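PDB 2XTS: sulfite dehydrogenase from Paracoccus pantotrophus, which forms the molybdenum-cofactor subunit of SoxCD, a sulfane dehydrogenase that oxidises protein-bound sulfur in the bacterial Sox system. Local coordinates for residues Y138-I143 and Q374-K379; N294-R299 and Q318-A323. All blocks are in the same frame, centred on the assembly; numbering follows the deposited sequence.

Contact 1: Y138-I143 and Q374-K379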
# COMPACT_ATOMS: atom_id res chain seq x y z
N TYR A 138 -3.24 0.88 -20.48
CA TYR A 138 -2.36 0.40 -21.56
C TYR A 138 -1.35 1.44 -22.00
O TYR A 138 -0.20 1.13 -22.27
CB TYR A 138 -3.21 -0.10 -22.75
CG TYR A 138 -4.22 -1.11 -22.31
CD1 TYR A 138 -3.83 -2.39 -21.96
CD2 TYR A 138 -5.54 -0.78 -22.18
CE1 TYR A 138 -4.74 -3.30 -21.51
CE2 TYR A 138 -6.46 -1.68 -21.70
CZ TYR A 138 -6.05 -2.95 -21.38
OH TYR A 138 -6.93 -3.88 -20.88
N THR A 139 -1.80 2.69 -22.14
CA THR A 139 -0.93 3.71 -22.69
C THR A 139 -0.06 4.43 -21.65
O THR A 139 0.93 5.06 -22.03
CB THR A 139 -1.75 4.72 -23.55
OG1 THR A 139 -2.87 5.24 -22.83
CG2 THR A 139 -2.28 4.05 -24.80
N GLN A 140 -0.36 4.27 -20.35
CA GLN A 140 0.41 4.88 -19.28
C GLN A 140 0.68 3.95 -18.09
O GLN A 140 1.28 4.39 -17.12
CB GLN A 140 -0.24 6.19 -18.81
CG GLN A 140 -0.07 7.42 -19.72
CD GLN A 140 -1.09 7.47 -20.86
OE1 GLN A 140 -2.12 6.82 -20.83
NE2 GLN A 140 -0.82 8.30 -21.85
N GLY A 141 0.21 2.71 -18.14
CA GLY A 141 0.22 1.86 -16.96
C GLY A 141 1.47 1.03 -16.69
O GLY A 141 1.46 0.21 -15.79
N MET A 142 2.56 1.26 -17.41
CA MET A 142 3.84 0.66 -17.05
C MET A 142 4.50 1.54 -15.97
O MET A 142 5.57 2.13 -16.18
CB MET A 142 4.80 0.50 -18.25
CG MET A 142 4.25 -0.14 -19.46
SD MET A 142 5.61 -0.25 -20.68
CE MET A 142 4.71 -0.58 -22.19
N ILE A 143 3.85 1.63 -14.81
CA ILE A 143 4.30 2.46 -13.74
C ILE A 143 3.72 1.93 -12.44
O ILE A 143 2.59 1.42 -12.40
CB ILE A 143 3.86 3.94 -13.98
CG1 ILE A 143 4.58 4.90 -13.05
CG2 ILE A 143 2.34 4.13 -13.89
CD1 ILE A 143 4.57 6.33 -13.57
N GLN A 374 -1.30 13.53 -23.28
CA GLN A 374 -2.35 12.63 -23.71
C GLN A 374 -3.67 13.39 -23.88
O GLN A 374 -4.01 14.24 -23.06
CB GLN A 374 -2.54 11.54 -22.63
CG GLN A 374 -3.68 10.57 -22.92
CD GLN A 374 -3.45 9.71 -24.15
OE1 GLN A 374 -4.24 9.72 -25.12
NE2 GLN A 374 -2.38 8.98 -24.14
N THR A 375 -4.40 13.08 -24.94
CA THR A 375 -5.71 13.66 -25.20
C THR A 375 -6.77 12.58 -25.11
O THR A 375 -6.61 11.49 -25.68
CB THR A 375 -5.77 14.25 -26.60
OG1 THR A 375 -4.68 15.17 -26.79
CG2 THR A 375 -7.09 14.98 -26.87
N TRP A 376 -7.86 12.88 -24.41
CA TRP A 376 -9.06 12.04 -24.44
C TRP A 376 -10.20 12.78 -25.14
O TRP A 376 -10.53 13.92 -24.77
CB TRP A 376 -9.59 11.68 -23.05
CG TRP A 376 -8.65 10.98 -22.13
CD1 TRP A 376 -8.45 11.31 -20.83
CD2 TRP A 376 -7.80 9.83 -22.39
NE1 TRP A 376 -7.55 10.46 -20.26
CE2 TRP A 376 -7.13 9.55 -21.18
CE3 TRP A 376 -7.57 9.01 -23.49
CZ2 TRP A 376 -6.22 8.51 -21.07
CZ3 TRP A 376 -6.68 7.97 -23.38
CH2 TRP A 376 -6.02 7.73 -22.19
N TRP A 377 -10.79 12.12 -26.12
CA TRP A 377 -12.02 12.63 -26.73
C TRP A 377 -13.22 12.08 -25.96
O TRP A 377 -13.49 10.90 -26.00
CB TRP A 377 -12.08 12.23 -28.20
CG TRP A 377 -13.29 12.69 -28.95
CD1 TRP A 377 -14.01 13.81 -28.75
CD2 TRP A 377 -13.87 12.03 -30.07
NE1 TRP A 377 -15.02 13.91 -29.69
CE2 TRP A 377 -14.94 12.83 -30.52
CE3 TRP A 377 -13.56 10.85 -30.77
CZ2 TRP A 377 -15.74 12.47 -31.61
CZ3 TRP A 377 -14.37 10.49 -31.86
CH2 TRP A 377 -15.43 11.30 -32.26
N VAL A 378 -13.91 12.97 -25.25
CA VAL A 378 -15.15 12.63 -24.56
C VAL A 378 -16.30 12.95 -25.50
O VAL A 378 -16.47 14.10 -25.90
CB VAL A 378 -15.32 13.41 -23.24
CG1 VAL A 378 -16.63 13.05 -22.54
CG2 VAL A 378 -14.14 13.15 -22.30
N LYS A 379 -17.06 11.94 -25.84
CA LYS A 379 -18.17 12.06 -26.78
C LYS A 379 -19.47 12.38 -26.04
O LYS A 379 -19.55 12.26 -24.83
CB LYS A 379 -18.30 10.79 -27.64
CG LYS A 379 -17.03 10.53 -28.45
CD LYS A 379 -17.09 9.31 -29.35
CE LYS A 379 -16.88 8.04 -28.59
NZ LYS A 379 -16.77 6.89 -29.52
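Thr139 OG1 sits where several groups converge: it is hydrogen-bonded to Gly135 O one helical turn back, and it reaches the edge of the Trp376 indole, near the ring plane, at 4.1 Å from CH2. Its chi1 of 52° puts the hydroxyl between the backbone N and the carbonyl carbon, on the side facing Gln374, whose amide (modelled NE2) lies 4.0 Å from Thr139 OG1. The shortest approach joins the two glutamine amides, with 2.9 Å between the atoms modelled as Gln140 NE2 and Gln374 NE2. Their planes stand 84° apart, so one amide meets the other almost perpendicularly rather than stacking on it. The end of the Gln140 amide also lies beside the Gln374 chain. Helix 136-140 of the molybdopterin-binding domain thereby meets strand 375-378 in the eight-stranded antiparallel sheet of the dimerisation domain, an interdomain contact that is wholly buried although it covers just 126 Å². With Gln374 CG anti to the backbone N (chi1 177°), CG lies 3.7 Å above one face of the Trp376 indole, towards its rim; the bend at chi2 then turns the amide towards Gln140. On the pyrrole side of the indole, NE1 is hydrogen-bonded to Ile268 O, which restrains the turn of the ring. Val267, on the same strand 265-270, touches both Trp376 and Gln140. An alanine in place of Gln140 would probably leave the Gln374 amide without its closest polar neighbour across the domains and open a gap beside Val267.

Contact 2: N294-R299 and Q318-A323; sequences NGRITR and QALPKA
Arg296 and Pro321 lie side by side and point the same way, one face of the guanidinium being covered by Pro321 CD, 3.8 Å from Arg296 CZ. Pro321 is the second residue of a type II beta turn, Leu320 to Ala323, in the loop joining strands 311-316 and 325-333 of the E-set dimerisation domain; the other partner is the lead-in to strand 297-303. A chi1 of -61° sets Arg296 CG beside its own backbone N and 3.7 Å from Pro321 N, and the extended chi2 and chi3 carry the guanidinium on to the proline. At the edge of the guanidinium, tilted somewhat from its plane, Ala319 O accepts from Arg296 NH1 at 3.0 Å, a bent bond (142° at the hydrogen) that with the packing of Pro321 CD against the face limits the rotation of the group. Lys322, third in the turn, has the positive phi a type II turn requires there, and its side chain runs out extended past Gly295. Its backbone N donates to Gly295 O at 3.1 Å; the bond is nearly straight at the hydrogen (170°), yet the donor stands well above the carbonyl plane. Water 1 lies within hydrogen-bonding distance of the same oxygen, probably donating to it, and accepts from Ala323 N, so it probably links Gly295 to the end of the turn. The backbone angles of Gly295 would press any CB against the preceding carbonyl oxygen. The Ala319 methyl points at the other segment, its CB 3.2 Å from Ile297 O. Water 2 accepts from Ile297 N at 2.9 Å and donates to Leu320 O at 2.7 Å.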
# COMPACT_ATOMS: atom_id res chain seq x y z
N ASN A 294 12.72 14.68 -12.43
CA ASN A 294 13.54 15.85 -12.15
C ASN A 294 13.14 16.62 -10.89
O ASN A 294 13.69 17.68 -10.63
CB ASN A 294 13.55 16.76 -13.39
CG ASN A 294 14.37 16.19 -14.53
OD1 ASN A 294 13.87 16.03 -15.66
ND2 ASN A 294 15.59 15.84 -14.25
N GLY A 295 12.24 16.05 -10.09
CA GLY A 295 11.91 16.60 -8.79
C GLY A 295 10.44 16.55 -8.48
O GLY A 295 9.75 15.59 -8.85
N ARG A 296 9.96 17.55 -7.75
CA ARG A 296 8.56 17.64 -7.40
C ARG A 296 7.74 18.24 -8.52
O ARG A 296 8.18 19.14 -9.23
CB ARG A 296 8.37 18.53 -6.18
CG ARG A 296 9.07 18.04 -4.90
CD ARG A 296 9.01 19.12 -3.82
NE ARG A 296 9.76 18.77 -2.61
CZ ARG A 296 9.24 18.20 -1.52
NH1 ARG A 296 7.95 17.86 -1.46
NH2 ARG A 296 10.03 17.94 -0.49
N ILE A 297 6.51 17.75 -8.65
CA ILE A 297 5.49 18.43 -9.44
C ILE A 297 5.08 19.69 -8.70
O ILE A 297 4.84 19.65 -7.50
CB ILE A 297 4.25 17.50 -9.67
CG1 ILE A 297 4.63 16.32 -10.57
CG2 ILE A 297 3.05 18.27 -10.22
CD1 ILE A 297 5.10 16.65 -11.92
N THR A 298 4.99 20.80 -9.41
CA THR A 298 4.55 22.06 -8.81
C THR A 298 3.13 22.41 -9.20
O THR A 298 2.45 23.04 -8.43
CB THR A 298 5.48 23.20 -9.16
OG1 THR A 298 5.60 23.32 -10.58
CG2 THR A 298 6.84 22.98 -8.55
N ARG A 299 2.69 22.01 -10.39
CA ARG A 299 1.31 22.15 -10.78
C ARG A 299 0.94 21.26 -11.94
O ARG A 299 1.81 20.74 -12.64
CB ARG A 299 0.91 23.60 -11.04
CG ARG A 299 1.16 24.10 -12.41
CD ARG A 299 0.62 25.53 -12.57
NE ARG A 299 0.64 25.91 -13.97
CZ ARG A 299 1.71 26.40 -14.59
NH1 ARG A 299 2.85 26.57 -13.94
NH2 ARG A 299 1.64 26.71 -15.87
N GLN A 318 0.33 15.33 -1.17
CA GLN A 318 1.63 15.95 -1.32
C GLN A 318 2.16 15.74 -2.72
O GLN A 318 1.74 14.85 -3.45
CB GLN A 318 2.63 15.35 -0.34
CG GLN A 318 2.30 15.60 1.11
CD GLN A 318 3.34 15.05 2.02
OE1 GLN A 318 3.34 13.86 2.31
NE2 GLN A 318 4.25 15.88 2.46
N ALA A 319 3.09 16.61 -3.10
CA ALA A 319 3.91 16.44 -4.29
C ALA A 319 5.32 16.15 -3.86
O ALA A 319 6.14 17.05 -3.66
CB ALA A 319 3.84 17.69 -5.19
N LEU A 320 5.59 14.86 -3.63
CA LEU A 320 6.91 14.43 -3.17
C LEU A 320 7.88 14.31 -4.33
O LEU A 320 7.47 14.10 -5.48
CB LEU A 320 6.80 13.07 -2.44
CG LEU A 320 5.97 13.06 -1.16
CD1 LEU A 320 5.90 11.66 -0.53
CD2 LEU A 320 6.56 14.08 -0.20
N PRO A 321 9.20 14.42 -4.07
CA PRO A 321 10.13 14.38 -5.19
C PRO A 321 10.13 13.00 -5.89
O PRO A 321 10.20 11.96 -5.24
CB PRO A 321 11.48 14.62 -4.54
CG PRO A 321 11.22 15.04 -3.17
CD PRO A 321 9.86 14.65 -2.78
N LYS A 322 10.05 13.02 -7.21
CA LYS A 322 10.23 11.81 -7.99
C LYS A 322 9.22 10.72 -7.59
O LYS A 322 9.55 9.54 -7.54
CB LYS A 322 11.68 11.32 -7.90
CG LYS A 322 12.66 12.46 -8.18
CD LYS A 322 14.11 12.06 -8.19
CE LYS A 322 14.97 13.34 -8.34
NZ LYS A 322 16.38 13.15 -8.71
N ALA A 323 7.97 11.14 -7.39
CA ALA A 323 6.88 10.27 -6.92
C ALA A 323 5.58 10.67 -7.59
O ALA A 323 5.36 11.82 -7.98
CB ALA A 323 6.74 10.37 -5.42
O HOH W 1 7.50 13.80 -9.11
O HOH W 2 5.81 15.30 -7.24

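Contact 2 is nested along the chain inside the long loop closed by contact 1, and their centres lie 21 Å apart with nearest atoms about 7 Å apart. Both reach the eight-stranded antiparallel sheet of the dimerisation domain, where strand 338-346 separates 297-303 from 375-378. Contact 1 joins that sheet to the molybdopterin-binding domain, whereas both segments of contact 2 belong to the dimerisation domain. The turn of contact 2 nevertheless approaches the first domain too, since Lys322 has a backbone hydrogen bond with Phe117 of strand 112-119. Gln318 and Leu320 also pack on Leu320 and Gln318 of the second subunit, placing contact 2 beside the dimer interface.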